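Local coordinates for NAD-dependent dehydrogenase (Rhizobium meliloti, PDB 4Z0P), which catalyses the NADPH-dependent reduction of glyoxylate and hydroxypyruvate to the corresponding 2-hydroxyacids, at residues P28-I33 / R303-L308; V69-G74 / V295-Q300; A189-T194 / A213-K218. One frame throughout, in Å; residues are numbered along the deposited sequence.

Contact 1 (P28-I33 / R303-L308)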
loop_
_atom_site.group_PDB
_atom_site.type_symbol
_atom_site.label_atom_id
_atom_site.label_comp_id
_atom_site.label_asym_id
_atom_site.label_seq_id
_atom_site.Cartn_x
_atom_site.Cartn_y
_atom_site.Cartn_z
ATOM N N PRO A 28 12.529 -33.380 -11.678
ATOM C CA PRO A 28 12.919 -34.727 -11.264
ATOM C C PRO A 28 13.117 -35.632 -12.477
ATOM O O PRO A 28 12.351 -35.557 -13.435
ATOM C CB PRO A 28 11.759 -35.185 -10.367
ATOM C CG PRO A 28 10.660 -34.212 -10.580
ATOM C CD PRO A 28 11.287 -32.934 -11.018
ATOM N N GLY A 29 14.180 -36.421 -12.454
ATOM C CA GLY A 29 14.485 -37.342 -13.547
ATOM C C GLY A 29 15.280 -36.736 -14.698
ATOM O O GLY A 29 15.619 -37.458 -15.637
ATOM N N ARG A 30 15.580 -35.434 -14.644
ATOM C CA ARG A 30 16.352 -34.744 -15.690
ATOM C C ARG A 30 17.599 -34.142 -15.094
ATOM O O ARG A 30 17.573 -33.640 -13.981
ATOM C CB ARG A 30 15.549 -33.585 -16.300
ATOM C CG ARG A 30 14.247 -33.990 -16.939
ATOM C CD ARG A 30 13.505 -32.798 -17.483
ATOM N NE ARG A 30 12.224 -33.240 -18.022
ATOM C CZ ARG A 30 12.031 -33.742 -19.237
ATOM N NH1 ARG A 30 13.023 -33.865 -20.115
ATOM N NH2 ARG A 30 10.815 -34.117 -19.590
ATOM N N GLU A 31 18.671 -34.143 -15.862
ATOM C CA GLU A 31 19.861 -33.396 -15.511
ATOM C C GLU A 31 19.533 -31.913 -15.650
ATOM O O GLU A 31 18.897 -31.516 -16.624
ATOM C CB GLU A 31 21.025 -33.764 -16.423
ATOM C CG GLU A 31 22.326 -33.092 -16.001
ATOM C CD GLU A 31 23.502 -33.340 -16.935
ATOM O OE1 GLU A 31 23.341 -33.995 -17.989
ATOM O OE2 GLU A 31 24.597 -32.836 -16.599
ATOM N N VAL A 32 19.925 -31.110 -14.654
ATOM C CA VAL A 32 19.730 -29.660 -14.677
ATOM C C VAL A 32 21.124 -29.074 -14.830
ATOM O O VAL A 32 22.017 -29.419 -14.079
ATOM C CB VAL A 32 19.058 -29.150 -13.392
ATOM C CG1 VAL A 32 18.881 -27.643 -13.458
ATOM C CG2 VAL A 32 17.707 -29.830 -13.223
ATOM N N ILE A 33 21.310 -28.223 -15.832
ATOM C CA ILE A 33 22.608 -27.658 -16.173
ATOM C C ILE A 33 22.498 -26.155 -15.909
ATOM O O ILE A 33 21.978 -25.408 -16.740
ATOM C CB ILE A 33 22.967 -27.956 -17.639
ATOM C CG1 ILE A 33 22.955 -29.459 -17.906
ATOM C CG2 ILE A 33 24.317 -27.389 -17.977
ATOM C CD1 ILE A 33 23.078 -29.836 -19.360
ATOM N N ARG A 303 3.073 -30.915 -20.495
ATOM C CA ARG A 303 2.070 -30.683 -21.534
ATOM C C ARG A 303 2.653 -30.941 -22.931
ATOM O O ARG A 303 2.058 -31.649 -23.736
ATOM C CB ARG A 303 1.512 -29.258 -21.456
ATOM C CG ARG A 303 0.611 -28.988 -20.256
ATOM C CD ARG A 303 0.147 -27.533 -20.250
ATOM N NE ARG A 303 -0.699 -27.235 -21.405
ATOM C CZ ARG A 303 -2.004 -27.493 -21.493
ATOM N NH1 ARG A 303 -2.671 -28.056 -20.484
ATOM N NH2 ARG A 303 -2.655 -27.188 -22.610
ATOM N N PHE A 304 3.818 -30.363 -23.195
ATOM C CA PHE A 304 4.491 -30.475 -24.489
ATOM C C PHE A 304 4.712 -31.925 -24.870
ATOM O O PHE A 304 4.353 -32.356 -25.978
ATOM C CB PHE A 304 5.836 -29.742 -24.432
ATOM C CG PHE A 304 6.547 -29.658 -25.753
ATOM C CD1 PHE A 304 6.020 -28.898 -26.796
ATOM C CD2 PHE A 304 7.751 -30.328 -25.959
ATOM C CE1 PHE A 304 6.676 -28.813 -28.021
ATOM C CE2 PHE A 304 8.417 -30.246 -27.188
ATOM C CZ PHE A 304 7.878 -29.486 -28.217
ATOM N N GLU A 305 5.280 -32.685 -23.938
ATOM C CA GLU A 305 5.610 -34.087 -24.196
ATOM C C GLU A 305 4.392 -35.016 -24.271
ATOM O O GLU A 305 4.489 -36.101 -24.838
ATOM C CB GLU A 305 6.619 -34.599 -23.169
ATOM C CG GLU A 305 7.942 -33.845 -23.277
ATOM C CD GLU A 305 9.046 -34.402 -22.419
ATOM O OE1 GLU A 305 8.796 -35.358 -21.654
ATOM O OE2 GLU A 305 10.181 -33.881 -22.521
ATOM N N SER A 306 3.262 -34.589 -23.719
ATOM C CA SER A 306 1.992 -35.322 -23.852
ATOM C C SER A 306 1.181 -34.913 -25.071
ATOM O O SER A 306 0.103 -35.460 -25.288
ATOM C CB SER A 306 1.118 -35.090 -22.618
ATOM O OG SER A 306 1.826 -35.414 -21.450
ATOM N N GLY A 307 1.669 -33.960 -25.860
ATOM C CA GLY A 307 0.965 -33.524 -27.069
ATOM C C GLY A 307 -0.102 -32.467 -26.835
ATOM O O GLY A 307 -0.925 -32.226 -27.712
ATOM N N LEU A 308 -0.092 -31.832 -25.666
ATOM C CA LEU A 308 -1.002 -30.725 -25.369
ATOM C C LEU A 308 -0.361 -29.386 -25.735
ATOM O O LEU A 308 0.859 -29.270 -25.712
ATOM C CB LEU A 308 -1.388 -30.721 -23.891
ATOM C CG LEU A 308 -2.152 -31.950 -23.396
ATOM C CD1 LEU A 308 -2.199 -31.960 -21.879
ATOM C CD2 LEU A 308 -3.564 -31.981 -23.960
HETATM O O HOH W 1 12.746 -35.518 -22.513
#

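Contact 2 (V69-G74 / V295-Q300). With OXD (oxalic acid), chain C.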
loop_
_atom_site.group_PDB
_atom_site.type_symbol
_atom_site.label_atom_id
_atom_site.label_comp_id
_atom_site.label_asym_id
_atom_site.label_seq_id
_atom_site.Cartn_x
_atom_site.Cartn_y
_atom_site.Cartn_z
ATOM N N VAL A 69 11.789 -25.892 -26.951
ATOM C CA VAL A 69 11.006 -24.829 -26.301
ATOM C C VAL A 69 11.966 -23.981 -25.477
ATOM O O VAL A 69 12.829 -24.516 -24.781
ATOM C CB VAL A 69 9.926 -25.374 -25.333
ATOM C CG1 VAL A 69 8.997 -24.251 -24.854
ATOM C CG2 VAL A 69 9.112 -26.490 -25.961
ATOM N N VAL A 70 11.801 -22.669 -25.581
ATOM C CA VAL A 70 12.525 -21.688 -24.796
ATOM C C VAL A 70 11.571 -21.105 -23.768
ATOM O O VAL A 70 10.450 -20.710 -24.095
ATOM C CB VAL A 70 13.107 -20.602 -25.694
ATOM C CG1 VAL A 70 13.906 -19.599 -24.876
ATOM C CG2 VAL A 70 13.995 -21.217 -26.757
ATOM N N PHE A 71 12.003 -21.061 -22.515
ATOM C CA PHE A 71 11.207 -20.515 -21.425
ATOM C C PHE A 71 11.860 -19.254 -20.902
ATOM O O PHE A 71 12.994 -19.301 -20.486
ATOM C CB PHE A 71 11.104 -21.512 -20.282
ATOM C CG PHE A 71 10.381 -22.765 -20.660
ATOM C CD1 PHE A 71 9.004 -22.826 -20.565
ATOM C CD2 PHE A 71 11.070 -23.869 -21.123
ATOM C CE1 PHE A 71 8.317 -23.968 -20.944
ATOM C CE2 PHE A 71 10.380 -25.042 -21.477
ATOM C CZ PHE A 71 8.997 -25.069 -21.374
ATOM N N SER A 72 11.141 -18.144 -20.944
ATOM C CA SER A 72 11.617 -16.930 -20.279
ATOM C C SER A 72 11.471 -17.057 -18.764
ATOM O O SER A 72 10.447 -17.506 -18.255
ATOM C CB SER A 72 10.814 -15.706 -20.760
ATOM O OG SER A 72 11.298 -14.525 -20.127
ATOM N N GLY A 73 12.467 -16.568 -18.041
ATOM C CA GLY A 73 12.363 -16.435 -16.593
ATOM C C GLY A 73 11.476 -15.309 -16.087
ATOM O O GLY A 73 11.229 -15.208 -14.861
ATOM N N GLY A 74 10.993 -14.463 -17.002
ATOM C CA GLY A 74 10.133 -13.335 -16.661
ATOM C C GLY A 74 8.916 -13.287 -17.552
ATOM O O GLY A 74 8.774 -14.058 -18.517
ATOM N N VAL A 295 8.356 -24.887 -11.295
ATOM C CA VAL A 295 7.087 -25.644 -11.337
ATOM C C VAL A 295 6.342 -25.373 -12.652
ATOM O O VAL A 295 5.838 -26.300 -13.307
ATOM C CB VAL A 295 6.208 -25.318 -10.111
ATOM C CG1 VAL A 295 4.775 -25.835 -10.289
ATOM C CG2 VAL A 295 6.844 -25.909 -8.865
ATOM N N HIS A 296 6.281 -24.093 -13.026
ATOM C CA HIS A 296 5.673 -23.659 -14.292
ATOM C C HIS A 296 6.340 -24.309 -15.504
ATOM O O HIS A 296 5.655 -24.855 -16.364
ATOM C CB HIS A 296 5.677 -22.121 -14.363
ATOM C CG HIS A 296 5.803 -21.540 -15.737
ATOM N ND1 HIS A 296 4.712 -21.280 -16.542
ATOM C CD2 HIS A 296 6.887 -21.079 -16.410
ATOM C CE1 HIS A 296 5.123 -20.707 -17.661
ATOM N NE2 HIS A 296 6.438 -20.584 -17.609
ATOM N N VAL A 297 7.674 -24.298 -15.532
ATOM C CA VAL A 297 8.406 -24.912 -16.636
ATOM C C VAL A 297 8.147 -26.423 -16.676
ATOM O O VAL A 297 7.893 -26.978 -17.760
ATOM C CB VAL A 297 9.917 -24.610 -16.586
ATOM C CG1 VAL A 297 10.672 -25.362 -17.683
ATOM C CG2 VAL A 297 10.172 -23.117 -16.761
ATOM N N GLU A 298 8.214 -27.082 -15.513
ATOM C CA GLU A 298 7.907 -28.515 -15.421
ATOM C C GLU A 298 6.533 -28.846 -16.009
ATOM O O GLU A 298 6.376 -29.821 -16.768
ATOM C CB GLU A 298 7.953 -28.993 -13.983
ATOM C CG GLU A 298 9.345 -29.162 -13.436
ATOM C CD GLU A 298 9.384 -29.256 -11.922
ATOM O OE1 GLU A 298 8.333 -29.486 -11.292
ATOM O OE2 GLU A 298 10.483 -29.094 -11.358
ATOM N N HIS A 299 5.548 -28.026 -15.654
ATOM C CA HIS A 299 4.155 -28.230 -16.095
ATOM C C HIS A 299 4.052 -28.099 -17.611
ATOM O O HIS A 299 3.436 -28.945 -18.266
ATOM C CB HIS A 299 3.214 -27.253 -15.369
ATOM C CG HIS A 299 1.771 -27.373 -15.770
ATOM N ND1 HIS A 299 1.028 -28.514 -15.553
ATOM C CD2 HIS A 299 0.934 -26.488 -16.364
ATOM C CE1 HIS A 299 -0.200 -28.333 -16.006
ATOM N NE2 HIS A 299 -0.284 -27.113 -16.507
ATOM N N GLN A 300 4.701 -27.078 -18.171
ATOM C CA GLN A 300 4.688 -26.864 -19.625
ATOM C C GLN A 300 5.433 -27.954 -20.384
ATOM O O GLN A 300 4.965 -28.391 -21.440
ATOM C CB GLN A 300 5.232 -25.479 -19.992
ATOM C CG GLN A 300 4.345 -24.342 -19.500
ATOM C CD GLN A 300 2.874 -24.474 -19.935
ATOM O OE1 GLN A 300 2.584 -24.750 -21.095
ATOM N NE2 GLN A 300 1.944 -24.285 -18.997
HETATM C C1 OXD C . 9.776 -9.664 -15.977
HETATM C C2 OXD C . 10.699 -8.730 -15.342
HETATM O O3 OXD C . 9.292 -10.621 -15.320
HETATM O O4 OXD C . 11.427 -9.119 -14.417
HETATM O O5 OXD C . 9.506 -9.484 -17.183
HETATM O O6 OXD C . 10.750 -7.557 -15.739
HETATM O O HOH W 2 8.513 -19.340 -19.035
#

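Contact 3 (A189-T194 / A213-K218)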
loop_
_atom_site.group_PDB
_atom_site.type_symbol
_atom_site.label_atom_id
_atom_site.label_comp_id
_atom_site.label_asym_id
_atom_site.label_seq_id
_atom_site.Cartn_x
_atom_site.Cartn_y
_atom_site.Cartn_z
ATOM N N ALA A 189 -9.064 10.372 -24.172
ATOM C CA ALA A 189 -10.151 10.477 -23.196
ATOM C C ALA A 189 -9.727 9.846 -21.865
ATOM O O ALA A 189 -9.977 10.396 -20.783
ATOM C CB ALA A 189 -11.402 9.810 -23.737
ATOM N N PHE A 190 -9.082 8.685 -21.963
ATOM C CA PHE A 190 -8.514 7.991 -20.810
ATOM C C PHE A 190 -7.489 8.851 -20.062
ATOM O O PHE A 190 -7.589 9.001 -18.849
ATOM C CB PHE A 190 -7.948 6.627 -21.257
ATOM C CG PHE A 190 -6.919 6.031 -20.333
ATOM C CD1 PHE A 190 -5.584 6.344 -20.487
ATOM C CD2 PHE A 190 -7.272 5.099 -19.364
ATOM C CE1 PHE A 190 -4.627 5.791 -19.639
ATOM C CE2 PHE A 190 -6.308 4.526 -18.538
ATOM C CZ PHE A 190 -4.987 4.880 -18.672
ATOM N N LEU A 191 -6.537 9.439 -20.778
ATOM C CA LEU A 191 -5.505 10.277 -20.138
ATOM C C LEU A 191 -6.117 11.466 -19.415
ATOM O O LEU A 191 -5.726 11.772 -18.288
ATOM C CB LEU A 191 -4.493 10.771 -21.173
ATOM C CG LEU A 191 -3.623 9.695 -21.815
ATOM C CD1 LEU A 191 -2.885 10.268 -23.017
ATOM C CD2 LEU A 191 -2.628 9.099 -20.820
ATOM N N GLY A 192 -7.096 12.124 -20.041
ATOM C CA GLY A 192 -7.707 13.308 -19.460
ATOM C C GLY A 192 -8.453 13.067 -18.160
ATOM O O GLY A 192 -8.676 14.003 -17.398
ATOM N N ARG A 193 -8.821 11.814 -17.895
ATOM C CA ARG A 193 -9.449 11.410 -16.634
ATOM C C ARG A 193 -8.461 10.915 -15.574
ATOM O O ARG A 193 -8.853 10.742 -14.422
ATOM C CB ARG A 193 -10.418 10.262 -16.881
ATOM C CG ARG A 193 -11.638 10.643 -17.679
ATOM C CD ARG A 193 -12.540 9.430 -17.822
ATOM N NE ARG A 193 -13.061 8.983 -16.534
ATOM C CZ ARG A 193 -13.773 7.873 -16.339
ATOM N NH1 ARG A 193 -14.040 7.044 -17.341
ATOM N NH2 ARG A 193 -14.216 7.575 -15.129
ATOM N N THR A 194 -7.198 10.709 -15.943
ATOM C CA THR A 194 -6.262 9.996 -15.106
ATOM C C THR A 194 -5.450 10.939 -14.237
ATOM O O THR A 194 -4.798 11.827 -14.744
ATOM C CB THR A 194 -5.328 9.121 -15.964
ATOM O OG1 THR A 194 -6.125 8.103 -16.577
ATOM C CG2 THR A 194 -4.242 8.473 -15.101
ATOM N N ALA A 213 6.506 13.763 -22.991
ATOM C CA ALA A 213 5.968 15.019 -22.477
ATOM C C ALA A 213 4.570 15.310 -23.006
ATOM O O ALA A 213 3.719 15.780 -22.252
ATOM C CB ALA A 213 6.904 16.184 -22.785
ATOM N N ALA A 214 4.327 15.020 -24.283
ATOM C CA ALA A 214 2.988 15.229 -24.852
ATOM C C ALA A 214 1.927 14.408 -24.130
ATOM O O ALA A 214 0.827 14.889 -23.903
ATOM C CB ALA A 214 2.956 14.918 -26.338
ATOM N N LEU A 215 2.267 13.174 -23.777
ATOM C CA LEU A 215 1.340 12.314 -23.028
ATOM C C LEU A 215 1.110 12.813 -21.622
ATOM O O LEU A 215 -0.038 12.888 -21.172
ATOM C CB LEU A 215 1.843 10.872 -23.036
ATOM C CG LEU A 215 0.918 9.874 -22.317
ATOM C CD1 LEU A 215 0.860 8.530 -23.012
ATOM C CD2 LEU A 215 1.339 9.691 -20.880
ATOM N N PHE A 216 2.187 13.188 -20.912
ATOM C CA PHE A 216 2.046 13.703 -19.537
ATOM C C PHE A 216 1.188 14.983 -19.492
ATOM O O PHE A 216 0.413 15.168 -18.540
ATOM C CB PHE A 216 3.411 13.976 -18.901
ATOM C CG PHE A 216 4.339 12.763 -18.850
ATOM C CD1 PHE A 216 3.858 11.491 -18.523
ATOM C CD2 PHE A 216 5.685 12.899 -19.146
ATOM C CE1 PHE A 216 4.705 10.391 -18.486
ATOM C CE2 PHE A 216 6.538 11.803 -19.113
ATOM C CZ PHE A 216 6.049 10.549 -18.808
ATOM N N ALA A 217 1.314 15.825 -20.520
ATOM C CA ALA A 217 0.497 17.040 -20.657
ATOM C C ALA A 217 -1.012 16.799 -20.840
ATOM O O ALA A 217 -1.801 17.713 -20.630
ATOM C CB ALA A 217 1.026 17.898 -21.787
ATOM N N LYS A 218 -1.393 15.585 -21.244
ATOM C CA LYS A 218 -2.796 15.214 -21.402
ATOM C C LYS A 218 -3.420 14.608 -20.153
ATOM O O LYS A 218 -4.636 14.461 -20.093
ATOM C CB LYS A 218 -2.967 14.265 -22.589
ATOM C CG LYS A 218 -2.685 14.929 -23.927
ATOM C CD LYS A 218 -2.865 13.891 -25.034
ATOM C CE LYS A 218 -2.546 14.448 -26.416
ATOM N NZ LYS A 218 -1.122 14.226 -26.767
#

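Contact 1 (P28-I33 / R303-L308)
Arg30 and Glu305 make the whole of this contact, and they make it through charge. The terminal NH2 of Arg30 lies 3.0 Å from OE2 of Glu305, a salt bridge whose hydrogen bond is weak because the N-H...O angle is only 141°. OE1 of Glu305 is nearly as near to the same nitrogen, at 3.1 Å, and sits in the guanidinium plane at its edge. The carboxylate is not flat against that edge, however: the two planes are 67° apart and both oxygens converge on NH2, so this is not the side-by-side pairing of two nitrogens with two oxygens. Both side chains are extended and approach from opposite directions, spanning the 13.7 Å between the CA atoms of Arg30 and Glu305. Arg30 runs straight from CG to NE (chi2 179°).

Water adds a second link. One molecule in the guanidinium plane accepts from NH1 of Arg30 at 2.9 Å and donates to OE2 of Glu305 at 3.0 Å. OE2 is also hydrogen-bonded to Tyr50 OH, while NH1 of Arg30 is bonded to Ser6 O, so each charged group has a further anchor in the same domain.

Backbone bonds shape the helix end beside Glu305. Leu308 N reaches Arg303 O at 2.9 Å and Gly307 N reaches Phe304 O at 3.1 Å; with the positive phi of Gly307 this is a Schellman motif. The salt bridge and its water tie the last turn of helix 290-305 to the residues leading into strand 32-34, the outermost strand within this chain of a flavodoxin-like parallel sheet with strand order 2-1-3-4-5.

Contact 2 (V69-G74 / V295-Q300)
Phe71 lays one face of its ring under Val297, whose CG1 stands 3.8 Å from the ring centroid and only 11° off the normal, a CH-pi contact over the centre. The other methyl, CG2, sits 3.9 Å from CG of Phe71, near the root of the ring. With chi1 175°, Val297 has CG1 anti to its backbone N, and both methyls are turned onto the aromatic. At the ring's edge, CB of Gln300 meets CE1 of Phe71 at 3.6 Å; beyond CB the chain of Gln300 bends away and its amide bonds to Glu311. The opposite face carries CG1 of Val69, offset toward the rim, so the ring is held between strand and helix. An alanine here is likely to leave a gap between Val297 and Val69 and to leave the methyls of Val297 without their aromatic partner.

A polar bridge runs alongside. Water 2 donates to Ser72 O at 2.8 Å and is hydrogen-bonded to NE2 of His296, also at 2.8 Å. Just past the end of strand 69-72, Gly74 brings its CA to 3.1 Å from O3 of the bound oxalate; the ligand's hydrogen bonds come from the backbone N of Ala75 and Gly76 and from Arg235 and His283. Apolar overlap thus packs this part of helix 290-305 against the sheet, while a water between two buried residues donates to the Ser72 carbonyl just ahead of the oxalate-binding loop.

Contact 3 (A189-T194 / A213-K218)
In the Rossmann-type NADPH-binding domain, helix 187-193 meets helix 213-216 and the turn after it where Leu191 wedges against Leu215 and Lys218. These two elements lead into and follow strand 196-199 of the seven-stranded parallel sheet, so the contact joins neighbouring connections of one fold. Both methyls of Leu191 straddle the branch carbon of Leu215: CD1 and CD2 each lie 3.9 Å from CG of Leu215, and the two side chains cross at about a right angle. Leu215 has its CG anti to the backbone N (chi1 -178°), which carries its branched end to Leu191 although its CB does not point there. On the outer flank, CD1 of Leu191 rests 4.0 Å from CB of Lys218, whose aliphatic chain covers this flank before its amine turns away.

The backbones also come close, with Gly192 and Lys218 the nearest pair. CA of Gly192 offers a C-H to Lys218 O at 3.3 Å, with an angle at the hydrogen of 137°. Leu191 O and Lys218 O, by contrast, are two acceptors 3.4 Å apart.

Thr194 secures the end of the first helix from within. Its OG1 donates to Phe190 O at 2.8 Å from above the carbonyl plane, while Arg193 N approaches from the opposite face; the same hydroxyl oxygen lies over the Phe190 ring. Thr194 also pairs by backbone with Ser220. The interface thus rests on leucine packing, the aliphatic part of Lys218 and one C-H...O approach; conventional hydrogen bonds lie within each segment or go to others such as Ser220, and the link between the two is mainly apolar.

In the fold
Contacts 1 and 2 belong to the same domain. Their centres are about 10 Å apart, both use helix 290-305 against the five-stranded parallel sheet, and they touch through Phe304 and Val69 and through Pro28 and Glu298. Contact 3 lies on the other side of the chain's centre, in the seven-stranded cofactor domain, with its centre about 47 Å from that of contact 1 and about 37 Å from that of contact 2. Along the chain, contact 1 spans contact 2, which spans contact 3. The last helix, 290-305, thus returns to the N-terminal sheet after the cofactor domain is complete, as in D-2-hydroxyacid dehydrogenases, leaving the active site between the domains.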